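Local coordinates for mandelate racemase/muconate lactonizing enzyme family protein (Azoarcus sp., PDB 2QDE) that belongs to the mandelate racemase/muconate lactonizing enzyme family of the enolase superfamily and carries a barium ion at the metal site of its barrel domain, at residues I194-N197 against G198-Y202; P223-A226 against W227-D230; S248-E251 against L252-L256; E181-R184 against A185-D188. One frame throughout, in Å; residues are numbered along the deposited sequence.

Contact 1: I194-N197 against G198-Y202. With BA (barium ion), chain I.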
loop_
_atom_site.group_PDB
_atom_site.type_symbol
_atom_site.label_atom_id
_atom_site.label_comp_id
_atom_site.label_asym_id
_atom_site.label_seq_id
_atom_site.Cartn_x
_atom_site.Cartn_y
_atom_site.Cartn_z
ATOM N N ILE A 194 21.517 -7.925 -23.576
ATOM C CA ILE A 194 22.607 -8.457 -22.763
ATOM C C ILE A 194 22.133 -9.133 -21.479
ATOM O O ILE A 194 21.056 -8.832 -20.964
ATOM C CB ILE A 194 23.603 -7.344 -22.387
ATOM C CG1 ILE A 194 22.879 -6.233 -21.616
ATOM C CG2 ILE A 194 24.251 -6.783 -23.646
ATOM C CD1 ILE A 194 23.803 -5.147 -21.095
ATOM N N ASP A 195 22.960 -10.041 -20.971
ATOM C CA ASP A 195 22.667 -10.804 -19.758
ATOM C C ASP A 195 23.753 -10.505 -18.723
ATOM O O ASP A 195 24.937 -10.673 -19.003
ATOM C CB ASP A 195 22.658 -12.292 -20.101
ATOM C CG ASP A 195 22.135 -13.158 -18.974
ATOM O OD1 ASP A 195 21.978 -12.658 -17.841
ATOM O OD2 ASP A 195 21.893 -14.360 -19.226
ATOM N N ILE A 196 23.345 -10.061 -17.536
ATOM C CA ILE A 196 24.281 -9.702 -16.471
ATOM C C ILE A 196 24.441 -10.791 -15.413
ATOM O O ILE A 196 25.390 -10.769 -14.631
ATOM C CB ILE A 196 23.824 -8.408 -15.753
ATOM C CG1 ILE A 196 23.284 -7.404 -16.777
ATOM C CG2 ILE A 196 24.988 -7.789 -15.004
ATOM C CD1 ILE A 196 24.289 -7.004 -17.848
ATOM N N ASN A 197 23.506 -11.736 -15.383
ATOM C CA ASN A 197 23.552 -12.827 -14.415
ATOM C C ASN A 197 23.552 -12.314 -12.967
ATOM O O ASN A 197 24.142 -12.934 -12.076
ATOM C CB ASN A 197 24.785 -13.720 -14.658
ATOM C CG ASN A 197 24.670 -14.550 -15.933
ATOM O OD1 ASN A 197 23.692 -15.278 -16.135
ATOM N ND2 ASN A 197 25.676 -14.452 -16.794
ATOM N N GLY A 198 22.890 -11.182 -12.746
ATOM C CA GLY A 198 22.775 -10.609 -11.414
ATOM C C GLY A 198 24.040 -10.144 -10.717
ATOM O O GLY A 198 24.081 -10.065 -9.485
ATOM N N ALA A 199 25.058 -9.796 -11.492
ATOM C CA ALA A 199 26.337 -9.368 -10.931
ATOM C C ALA A 199 26.449 -7.905 -10.487
ATOM O O ALA A 199 27.480 -7.517 -9.927
ATOM C CB ALA A 199 27.461 -9.684 -11.932
ATOM N N TRP A 200 25.415 -7.093 -10.705
ATOM C CA TRP A 200 25.508 -5.681 -10.337
ATOM C C TRP A 200 24.892 -5.195 -9.027
ATOM O O TRP A 200 23.878 -5.714 -8.564
ATOM C CB TRP A 200 24.936 -4.807 -11.455
ATOM C CG TRP A 200 25.737 -4.810 -12.721
ATOM C CD1 TRP A 200 27.051 -5.161 -12.863
ATOM C CD2 TRP A 200 25.277 -4.429 -14.022
ATOM N NE1 TRP A 200 27.433 -5.024 -14.174
ATOM C CE2 TRP A 200 26.364 -4.577 -14.909
ATOM C CE3 TRP A 200 24.050 -3.977 -14.525
ATOM C CZ2 TRP A 200 26.263 -4.289 -16.277
ATOM C CZ3 TRP A 200 23.946 -3.689 -15.890
ATOM C CH2 TRP A 200 25.048 -3.848 -16.747
ATOM N N THR A 201 25.531 -4.187 -8.430
ATOM C CA THR A 201 24.997 -3.565 -7.225
ATOM C C THR A 201 24.068 -2.535 -7.881
ATOM O O THR A 201 24.203 -2.259 -9.078
ATOM C CB THR A 201 26.090 -2.834 -6.385
ATOM O OG1 THR A 201 26.691 -1.796 -7.168
ATOM C CG2 THR A 201 27.178 -3.813 -5.943
ATOM N N TYR A 202 23.137 -1.965 -7.131
ATOM C CA TYR A 202 22.207 -1.016 -7.730
ATOM C C TYR A 202 22.831 0.131 -8.535
ATOM O O TYR A 202 22.419 0.390 -9.666
ATOM C CB TYR A 202 21.284 -0.444 -6.662
ATOM C CG TYR A 202 20.287 0.522 -7.231
ATOM C CD1 TYR A 202 19.166 0.072 -7.932
ATOM C CD2 TYR A 202 20.488 1.897 -7.113
ATOM C CE1 TYR A 202 18.263 0.981 -8.505
ATOM C CE2 TYR A 202 19.604 2.806 -7.683
ATOM C CZ TYR A 202 18.499 2.346 -8.372
ATOM O OH TYR A 202 17.645 3.266 -8.925
HETATM BA BA BA I . 20.959 -15.449 -16.900
#
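The metal site at the C-terminal end of strand 192-195 runs straight into a type I' beta turn, Ile196 to Ala199, in which Ile196 and Trp200 make the main side-chain contact. One methyl of Ile196, CG2, sits over the middle of the indole: it lies 3.5 Å from the centroid of the Trp200 five-membered ring and only 14° off the ring normal, a CH-pi contact. The other branch of Ile196 follows the same face outward and brings CD1 to 3.4 Å from CH2 of Trp200; the two side chains cross at about a right angle. Setting CG2 anti to the backbone N while CG1 stands beside that N (chi1 -40°) lets both branches reach the ring. The turn itself is closed weakly, by Ala199 N to Ile196 O at 3.3 Å, and the positive phi values of Asn197 and Gly198 are those of its two central residues.

On the metal side Asp195 holds the barium ion with both carboxylate oxygens, OD2 at 2.7 Å and OD1 at 3.1 Å, and Asn197 adds OD1 at 2.8 Å. Asp195 OD1 also accepts from Asn197 N at 3.0 Å, met from above the carboxylate plane; this Asx turn ties one metal-binding residue to the next. Glu221 and Asp246 supply the remaining protein ligands, and Lys165 donates to Asp195 OD2. Metal ligands carried at the C-terminal ends of successive barrel strands are the hallmark of the enolase superfamily.

Contact 2: P223-A226 against W227-D230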
loop_
_atom_site.group_PDB
_atom_site.type_symbol
_atom_site.label_atom_id
_atom_site.label_comp_id
_atom_site.label_asym_id
_atom_site.label_seq_id
_atom_site.Cartn_x
_atom_site.Cartn_y
_atom_site.Cartn_z
ATOM N N PRO A 223 19.949 -7.708 -14.171
ATOM C CA PRO A 223 21.080 -6.854 -13.811
ATOM C C PRO A 223 21.476 -6.964 -12.336
ATOM O O PRO A 223 22.660 -6.893 -12.000
ATOM C CB PRO A 223 20.587 -5.451 -14.179
ATOM C CG PRO A 223 19.120 -5.544 -13.972
ATOM C CD PRO A 223 18.773 -6.899 -14.543
ATOM N N LEU A 224 20.488 -7.160 -11.466
ATOM C CA LEU A 224 20.721 -7.242 -10.024
ATOM C C LEU A 224 20.562 -8.662 -9.471
ATOM O O LEU A 224 20.037 -9.544 -10.146
ATOM C CB LEU A 224 19.753 -6.288 -9.307
ATOM C CG LEU A 224 19.782 -4.839 -9.812
ATOM C CD1 LEU A 224 18.585 -4.065 -9.272
ATOM C CD2 LEU A 224 21.096 -4.182 -9.388
ATOM N N PRO A 225 21.017 -8.897 -8.226
ATOM C CA PRO A 225 20.910 -10.225 -7.608
ATOM C C PRO A 225 19.488 -10.784 -7.658
ATOM O O PRO A 225 18.511 -10.030 -7.689
ATOM C CB PRO A 225 21.388 -9.979 -6.177
ATOM C CG PRO A 225 22.382 -8.869 -6.349
ATOM C CD PRO A 225 21.673 -7.948 -7.310
ATOM N N ALA A 226 19.384 -12.110 -7.662
ATOM C CA ALA A 226 18.095 -12.798 -7.720
ATOM C C ALA A 226 17.093 -12.330 -6.665
ATOM O O ALA A 226 15.904 -12.196 -6.945
ATOM C CB ALA A 226 18.307 -14.305 -7.586
ATOM N N TRP A 227 17.576 -12.082 -5.453
ATOM C CA TRP A 227 16.709 -11.662 -4.359
ATOM C C TRP A 227 16.354 -10.171 -4.325
ATOM O O TRP A 227 15.423 -9.771 -3.625
ATOM C CB TRP A 227 17.367 -12.038 -3.029
ATOM C CG TRP A 227 18.771 -11.529 -2.922
ATOM C CD1 TRP A 227 19.914 -12.200 -3.256
ATOM C CD2 TRP A 227 19.177 -10.211 -2.533
ATOM N NE1 TRP A 227 21.007 -11.376 -3.103
ATOM C CE2 TRP A 227 20.582 -10.150 -2.661
ATOM C CE3 TRP A 227 18.488 -9.073 -2.091
ATOM C CZ2 TRP A 227 21.313 -8.995 -2.363
ATOM C CZ3 TRP A 227 19.221 -7.918 -1.793
ATOM C CH2 TRP A 227 20.616 -7.893 -1.932
ATOM N N ASP A 228 17.080 -9.351 -5.072
ATOM C CA ASP A 228 16.839 -7.910 -5.054
ATOM C C ASP A 228 15.658 -7.440 -5.903
ATOM O O ASP A 228 15.839 -6.675 -6.851
ATOM C CB ASP A 228 18.120 -7.177 -5.478
ATOM C CG ASP A 228 18.078 -5.689 -5.167
ATOM O OD1 ASP A 228 17.214 -5.264 -4.366
ATOM O OD2 ASP A 228 18.921 -4.951 -5.716
ATOM N N LEU A 229 14.450 -7.875 -5.546
ATOM C CA LEU A 229 13.256 -7.487 -6.295
ATOM C C LEU A 229 12.928 -6.008 -6.131
ATOM O O LEU A 229 12.471 -5.363 -7.079
ATOM C CB LEU A 229 12.048 -8.343 -5.886
ATOM C CG LEU A 229 12.172 -9.844 -6.187
ATOM C CD1 LEU A 229 10.867 -10.558 -5.873
ATOM C CD2 LEU A 229 12.535 -10.037 -7.652
ATOM N N ASP A 230 13.153 -5.466 -4.935
ATOM C CA ASP A 230 12.892 -4.045 -4.706
ATOM C C ASP A 230 13.843 -3.249 -5.599
ATOM O O ASP A 230 13.449 -2.257 -6.209
ATOM C CB ASP A 230 13.119 -3.661 -3.240
ATOM C CG ASP A 230 12.120 -4.328 -2.299
ATOM O OD1 ASP A 230 10.905 -4.263 -2.579
ATOM O OD2 ASP A 230 12.549 -4.915 -1.282
#
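One face of the Trp227 indole is covered by Pro225 and Asp228. Pro225 CB stands 3.3 Å above the plane, displaced toward the rim, and lies 3.8 Å from the centroid of the Trp227 five-membered ring, a CH-pi contact; Asp228 CB comes over the same face, also near the rim. Between the two side chains the shortest distance is from Pro225 CB to Trp227 NE1, 3.4 Å. With CG of Trp227 set between the backbone N and the carbonyl carbon (chi1 53°), the indole swings back alongside the pyrrolidine, the two pointing the same way. His253 of the third subunit stacks on this indole.

The backbone beneath is a type I beta turn from Pro225 to Asp228, closed by Asp228 N to Pro225 O at 3.1 Å. Asp228 then serves as N-cap: its OD1 accepts from Gly231 N in the first turn of the helix, while OD2 rests 3.7 Å from Leu224 CD1 and also takes a hydrogen bond from Asn291 of the second subunit. The turn thus carries the chain from strand 220-221 of the barrel into helix 229-236, whose Leu229 packs against helix 252-261.

Contact 3: S248-E251 against L252-L256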
loop_
_atom_site.group_PDB
_atom_site.type_symbol
_atom_site.label_atom_id
_atom_site.label_comp_id
_atom_site.label_asym_id
_atom_site.label_seq_id
_atom_site.Cartn_x
_atom_site.Cartn_y
_atom_site.Cartn_z
ATOM N N SER A 248 15.877 -14.340 -10.698
ATOM C CA SER A 248 14.831 -13.922 -9.768
ATOM C C SER A 248 13.542 -14.722 -9.934
ATOM O O SER A 248 12.792 -14.898 -8.974
ATOM C CB SER A 248 14.515 -12.434 -9.937
ATOM O OG SER A 248 15.615 -11.632 -9.546
ATOM N N ALA A 249 13.294 -15.205 -11.152
ATOM C CA ALA A 249 12.089 -15.974 -11.461
ATOM C C ALA A 249 12.319 -17.479 -11.408
ATOM O O ALA A 249 12.461 -18.135 -12.446
ATOM C CB ALA A 249 11.567 -15.588 -12.836
ATOM N N GLN A 250 12.337 -18.030 -10.200
ATOM C CA GLN A 250 12.557 -19.461 -10.041
ATOM C C GLN A 250 11.332 -20.224 -9.530
ATOM O O GLN A 250 10.881 -21.189 -10.155
ATOM C CB GLN A 250 13.741 -19.690 -9.100
ATOM C CG GLN A 250 14.035 -21.145 -8.811
ATOM C CD GLN A 250 15.157 -21.305 -7.812
ATOM O OE1 GLN A 250 16.281 -20.852 -8.046
ATOM N NE2 GLN A 250 14.862 -21.944 -6.690
ATOM N N GLU A 251 10.799 -19.794 -8.395
ATOM C CA GLU A 251 9.641 -20.451 -7.798
ATOM C C GLU A 251 8.342 -19.713 -8.108
ATOM O O GLU A 251 8.357 -18.532 -8.466
ATOM C CB GLU A 251 9.809 -20.536 -6.277
ATOM C CG GLU A 251 11.109 -21.190 -5.796
ATOM C CD GLU A 251 11.259 -22.640 -6.242
ATOM O OE1 GLU A 251 10.235 -23.292 -6.530
ATOM O OE2 GLU A 251 12.408 -23.130 -6.289
ATOM N N LEU A 252 7.221 -20.414 -7.961
ATOM C CA LEU A 252 5.923 -19.810 -8.215
ATOM C C LEU A 252 5.753 -18.549 -7.370
ATOM O O LEU A 252 5.317 -17.523 -7.878
ATOM C CB LEU A 252 4.794 -20.795 -7.902
ATOM C CG LEU A 252 4.670 -22.030 -8.794
ATOM C CD1 LEU A 252 3.429 -22.805 -8.379
ATOM C CD2 LEU A 252 4.574 -21.625 -10.262
ATOM N N HIS A 253 6.113 -18.615 -6.090
ATOM C CA HIS A 253 5.977 -17.436 -5.246
ATOM C C HIS A 253 6.926 -16.305 -5.663
ATOM O O HIS A 253 6.641 -15.132 -5.395
ATOM C CB HIS A 253 6.146 -17.783 -3.754
ATOM C CG HIS A 253 7.466 -18.391 -3.402
ATOM N ND1 HIS A 253 7.750 -19.724 -3.599
ATOM C CD2 HIS A 253 8.571 -17.849 -2.836
ATOM C CE1 HIS A 253 8.974 -19.978 -3.166
ATOM N NE2 HIS A 253 9.491 -18.855 -2.700
ATOM N N ASP A 254 8.037 -16.639 -6.325
ATOM C CA ASP A 254 8.956 -15.599 -6.803
ATOM C C ASP A 254 8.213 -14.826 -7.896
ATOM O O ASP A 254 8.249 -13.593 -7.942
ATOM C CB ASP A 254 10.239 -16.188 -7.423
ATOM C CG ASP A 254 11.137 -16.880 -6.405
ATOM O OD1 ASP A 254 11.190 -16.432 -5.238
ATOM O OD2 ASP A 254 11.809 -17.866 -6.785
ATOM N N LEU A 255 7.548 -15.567 -8.781
ATOM C CA LEU A 255 6.796 -14.962 -9.874
ATOM C C LEU A 255 5.693 -14.061 -9.322
ATOM O O LEU A 255 5.419 -12.994 -9.873
ATOM C CB LEU A 255 6.198 -16.052 -10.778
ATOM C CG LEU A 255 7.074 -16.606 -11.917
ATOM C CD1 LEU A 255 8.457 -16.977 -11.411
ATOM C CD2 LEU A 255 6.392 -17.830 -12.524
ATOM N N LEU A 256 5.067 -14.496 -8.230
ATOM C CA LEU A 256 4.010 -13.710 -7.598
ATOM C C LEU A 256 4.604 -12.400 -7.083
ATOM O O LEU A 256 4.053 -11.325 -7.313
ATOM C CB LEU A 256 3.384 -14.484 -6.434
ATOM C CG LEU A 256 2.394 -13.686 -5.578
ATOM C CD1 LEU A 256 1.276 -13.149 -6.450
ATOM C CD2 LEU A 256 1.841 -14.571 -4.476
HETATM O O HOH W 1 7.652 -23.030 -6.879
#
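The backbone leaves the extended Glu251, the N-cap residue, and turns directly into helix 252-261, whose first regular bond runs from Leu255 N to Glu251 O at 3.1 Å. This is a helix N-terminus in the beta/alpha barrel domain, and Asp254, three residues beyond the N-cap, folds its side chain back on the cap as in the second half of a capping box. Its OD2 accepts from Glu251 N at 2.7 Å in a nearly straight bond, met on the anti side of the carboxylate and 34° out of its plane. Gln250 N makes a longer, weak bond to the same oxygen. CG of Asp254 lies beside its own backbone N (chi1 -68°), which directs the carboxylate at the incoming chain.

Glu251 does not close the box by a direct side-chain bond to the helix. Its chain bends at chi2, and OE2 accepts from Gln250 NE2 at 2.8 Å, in the amide plane, and from Asn101. His253 lies alongside, its ring 17° from the plane of the Glu251 carboxylate and its CE1 3.3 Å from Glu251 CB; it also packs on Leu289 of the fourth subunit. On the buried side Ala249 CB meets Leu255 CD1 at 3.7 Å, and Leu255 and Leu252 pack onto helix 277-290.

A water completes the link between the Glu251 carboxylate and the helix start, donating to OE1 of Glu251 at 2.6 Å and accepting from the backbone N of Leu252 at 2.9 Å.

Contact 4: E181-R184 against A185-D188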
loop_
_atom_site.group_PDB
_atom_site.type_symbol
_atom_site.label_atom_id
_atom_site.label_comp_id
_atom_site.label_asym_id
_atom_site.label_seq_id
_atom_site.Cartn_x
_atom_site.Cartn_y
_atom_site.Cartn_z
ATOM N N GLU A 181 30.359 -2.176 -30.708
ATOM C CA GLU A 181 30.789 -2.878 -31.916
ATOM C C GLU A 181 29.713 -3.793 -32.507
ATOM O O GLU A 181 29.393 -3.704 -33.697
ATOM C CB GLU A 181 32.058 -3.688 -31.623
ATOM C CG GLU A 181 32.368 -4.761 -32.669
ATOM C CD GLU A 181 32.807 -4.190 -34.013
ATOM O OE1 GLU A 181 32.679 -2.959 -34.219
ATOM O OE2 GLU A 181 33.275 -4.982 -34.867
ATOM N N VAL A 182 29.152 -4.674 -31.685
ATOM C CA VAL A 182 28.122 -5.584 -32.169
ATOM C C VAL A 182 26.943 -4.831 -32.795
ATOM O O VAL A 182 26.462 -5.207 -33.871
ATOM C CB VAL A 182 27.605 -6.493 -31.035
ATOM C CG1 VAL A 182 26.542 -7.441 -31.568
ATOM C CG2 VAL A 182 28.762 -7.282 -30.439
ATOM N N ARG A 183 26.486 -3.767 -32.136
ATOM C CA ARG A 183 25.367 -2.969 -32.644
ATOM C C ARG A 183 25.651 -2.374 -34.021
ATOM O O ARG A 183 24.782 -2.381 -34.896
ATOM C CB ARG A 183 25.044 -1.820 -31.680
ATOM C CG ARG A 183 23.961 -0.851 -32.173
ATOM C CD ARG A 183 22.602 -1.160 -31.562
ATOM N NE ARG A 183 21.853 -2.134 -32.339
ATOM C CZ ARG A 183 20.785 -2.798 -31.901
ATOM N NH1 ARG A 183 20.318 -2.605 -30.671
ATOM N NH2 ARG A 183 20.179 -3.658 -32.705
ATOM N N ARG A 184 26.858 -1.842 -34.199
ATOM C CA ARG A 184 27.249 -1.228 -35.465
ATOM C C ARG A 184 27.210 -2.246 -36.594
ATOM O O ARG A 184 26.824 -1.932 -37.719
ATOM C CB ARG A 184 28.664 -0.644 -35.373
ATOM C CG ARG A 184 29.141 0.011 -36.674
ATOM C CD ARG A 184 30.664 0.090 -36.751
ATOM N NE ARG A 184 31.283 -1.236 -36.670
ATOM C CZ ARG A 184 31.194 -2.178 -37.609
ATOM N NH1 ARG A 184 30.514 -1.955 -38.730
ATOM N NH2 ARG A 184 31.776 -3.360 -37.424
ATOM N N ALA A 185 27.608 -3.471 -36.278
ATOM C CA ALA A 185 27.640 -4.547 -37.252
ATOM C C ALA A 185 26.259 -5.054 -37.657
ATOM O O ALA A 185 25.948 -5.127 -38.847
ATOM C CB ALA A 185 28.482 -5.704 -36.712
ATOM N N VAL A 186 25.425 -5.394 -36.677
ATOM C CA VAL A 186 24.100 -5.930 -36.966
ATOM C C VAL A 186 23.031 -4.901 -37.324
ATOM O O VAL A 186 21.962 -5.260 -37.824
ATOM C CB VAL A 186 23.591 -6.787 -35.783
ATOM C CG1 VAL A 186 24.599 -7.891 -35.471
ATOM C CG2 VAL A 186 23.367 -5.910 -34.556
ATOM N N GLY A 187 23.299 -3.625 -37.069
ATOM C CA GLY A 187 22.310 -2.611 -37.399
ATOM C C GLY A 187 21.268 -2.388 -36.315
ATOM O O GLY A 187 21.181 -3.156 -35.355
ATOM N N ASP A 188 20.462 -1.341 -36.477
ATOM C CA ASP A 188 19.445 -0.995 -35.488
ATOM C C ASP A 188 18.193 -1.868 -35.486
ATOM O O ASP A 188 17.434 -1.844 -34.510
ATOM C CB ASP A 188 18.990 0.462 -35.656
ATOM C CG ASP A 188 20.144 1.449 -35.724
ATOM O OD1 ASP A 188 21.135 1.293 -34.975
ATOM O OD2 ASP A 188 20.038 2.408 -36.526
#
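Arg183 turns its guanidinium edge-on to the carbonyl of Gly187 and grips that one oxygen with two nitrogens. NH2 of Arg183 reaches Gly187 O at 2.9 Å, lying in the carbonyl plane, while NE of Arg183 comes to the same oxygen at 3.3 Å from above that plane. Bends at chi2 and chi3 (99° and -88°) fold the chain along the helix toward its C-terminal end. The guanidinium also reaches the loops beyond: NH2 donates to Val190 O and NH1 to Tyr215 O. Asp188 OD1 stands well out of the guanidinium plane, 4.4 Å from Arg183 NE, near enough for charge attraction alone.

All this takes place at the C-terminal end of helix 172-186, within the beta-alpha-beta unit that joins strand 164-167 to strand 192-195. Gly187, with phi at 86°, ends the helix, its N still bonded to Arg183 O.

Arg184 points elsewhere and bends back at chi3, presenting its guanidinium edge to Glu181 OE1 in a salt bridge of weak bonds, with NE 3.3 Å from that oxygen. One face of the Arg184 guanidinium lies over Ala185 N. Val186 reaches its CG1 to within 4.4 Å of Val182 CG1, and both valines face helix 146-159.

How the contacts relate
Along the chain, contact 4 comes first, ending helix 172-186 before the chain turns into strand 192-195; contact 1 follows at the other end of that strand and leads toward helix 202-212. Contact 2 joins strand 220-221 to helix 229-236, and contact 3 leads from strand 243-245 into helix 252-261. The four lie in series, none nested or crossing. Neighbours touch from contact 1 onward: Trp200 N probably bonds to Pro223 O, and Ser248 OG probably to Ala226 O, so three successive strand-to-helix loops of the barrel are linked. Contact 4 stands apart, its nearest atoms about 8 Å from contact 1 and about 23 Å from contact 3.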